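Local coordinates for putative amidohydrolase (Unidentified, PDB 3MKV), which probably hydrolyses dipeptides that end in proline, acting as a zinc-dependent prolidase of the amidohydrolase superfamily, at residues P402-M405 with F411-E414. Residues are numbered along the deposited sequence; the frame is centred on the assembly and turned at random. Where two conformers were deposited one is given.
Sequences PLVM and FVNE
A classic beta bulge in the C-terminal antiparallel hairpin sets Phe411 and Val412 against a single partner, Val404 of strand 403-406. The carbonyl of Val404 marks the irregularity: Phe411 N binds Val404 O at 2.9 Å, nearly in line with the C=O bond, whereas Val412 N reaches the same oxygen only weakly, at 3.5 Å. Val404 N appears to donate to Val412 O, whose modelled position is less certain, and Glu414 N donates to Pro402 O at 2.8 Å from a position 25° off the carbonyl plane. One face carries Val404 and Val412, whose CB atoms lie 4.2 Å apart; Arg99 of helix 83-99 touches both, and Phe411 as well. On the reverse face, Leu403 and Asn413 form the non-hydrogen-bonded pair. Asn413 holds CG anti to its own nitrogen (chi1 176°), and the two side chains cross at a slant, with Leu403 CD1 3.7 Å from Asn413 OD1, while OD1 accepts a bond from Leu415 N. At the open end, Glu414 lays its CG 3.5 Å from Pro402 CA, and its carboxylate forms a weak, long ion pair with Arg99. Leu403 also pairs through its backbone with Val382 of strand 380-383, so the bulged hairpin adds two antiparallel strands beyond strand 380-383 at one side of a mixed sheet, about 21 Å from the centre of the chain to the centre of the contact, at the C-terminal end of this amidohydrolase.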
# COMPACT_ATOMS: atom_id res chain seq x y z
N PRO A 402 -35.44 -43.17 -17.55
CA PRO A 402 -35.59 -42.94 -18.98
C PRO A 402 -35.89 -41.49 -19.38
O PRO A 402 -35.51 -41.08 -20.47
CB PRO A 402 -36.78 -43.83 -19.36
CG PRO A 402 -37.45 -44.17 -18.05
CD PRO A 402 -36.35 -44.23 -17.06
N LEU A 403 -36.58 -40.74 -18.53
CA LEU A 403 -36.94 -39.36 -18.89
C LEU A 403 -36.64 -38.34 -17.80
O LEU A 403 -36.95 -38.55 -16.63
CB LEU A 403 -38.42 -39.28 -19.31
CG LEU A 403 -38.87 -37.93 -19.87
CD1 LEU A 403 -39.93 -38.11 -20.96
CD2 LEU A 403 -39.35 -36.97 -18.77
N VAL A 404 -36.02 -37.23 -18.20
CA VAL A 404 -35.69 -36.14 -17.28
C VAL A 404 -36.09 -34.79 -17.87
O VAL A 404 -35.56 -34.37 -18.89
CB VAL A 404 -34.18 -36.11 -16.94
CG1 VAL A 404 -33.88 -34.91 -16.02
CG2 VAL A 404 -33.74 -37.42 -16.29
N MET A 405 -37.03 -34.11 -17.22
CA MET A 405 -37.58 -32.86 -17.70
C MET A 405 -37.27 -31.74 -16.72
O MET A 405 -37.60 -31.85 -15.54
CB MET A 405 -39.11 -32.99 -17.89
CG MET A 405 -39.81 -31.75 -18.45
SD MET A 405 -41.56 -31.97 -18.88
CE MET A 405 -42.39 -31.28 -17.48
N PHE A 411 -34.35 -33.19 -21.25
CA PHE A 411 -32.90 -33.29 -21.33
C PHE A 411 -32.54 -34.72 -21.71
O PHE A 411 -31.49 -34.99 -22.30
CB PHE A 411 -32.28 -32.96 -19.98
CG PHE A 411 -30.90 -33.53 -19.79
CD1 PHE A 411 -30.68 -34.58 -18.91
CD2 PHE A 411 -29.82 -33.03 -20.50
CE1 PHE A 411 -29.41 -35.11 -18.73
CE2 PHE A 411 -28.55 -33.57 -20.34
CZ PHE A 411 -28.34 -34.60 -19.46
N VAL A 412 -33.43 -35.64 -21.34
CA VAL A 412 -33.22 -37.05 -21.55
C VAL A 412 -34.56 -37.75 -21.68
O VAL A 412 -35.33 -37.83 -20.73
CB VAL A 412 -32.45 -37.68 -20.38
CG1 VAL A 412 -32.76 -39.16 -20.27
CG2 VAL A 412 -30.97 -37.44 -20.55
N ASN A 413 -34.84 -38.26 -22.88
CA ASN A 413 -36.05 -39.02 -23.12
C ASN A 413 -35.79 -40.27 -23.95
O ASN A 413 -35.89 -40.25 -25.17
CB ASN A 413 -37.08 -38.15 -23.82
CG ASN A 413 -38.33 -38.91 -24.19
OD1 ASN A 413 -38.53 -40.05 -23.74
ND2 ASN A 413 -39.19 -38.30 -24.99
N GLU A 414 -35.44 -41.36 -23.28
CA GLU A 414 -35.20 -42.61 -24.00
C GLU A 414 -36.40 -43.54 -23.92
O GLU A 414 -36.26 -44.75 -23.69
CB GLU A 414 -33.93 -43.28 -23.50
CG GLU A 414 -33.88 -43.51 -22.02
CD GLU A 414 -32.46 -43.75 -21.55
OE1 GLU A 414 -32.27 -44.54 -20.60
OE2 GLU A 414 -31.54 -43.14 -22.13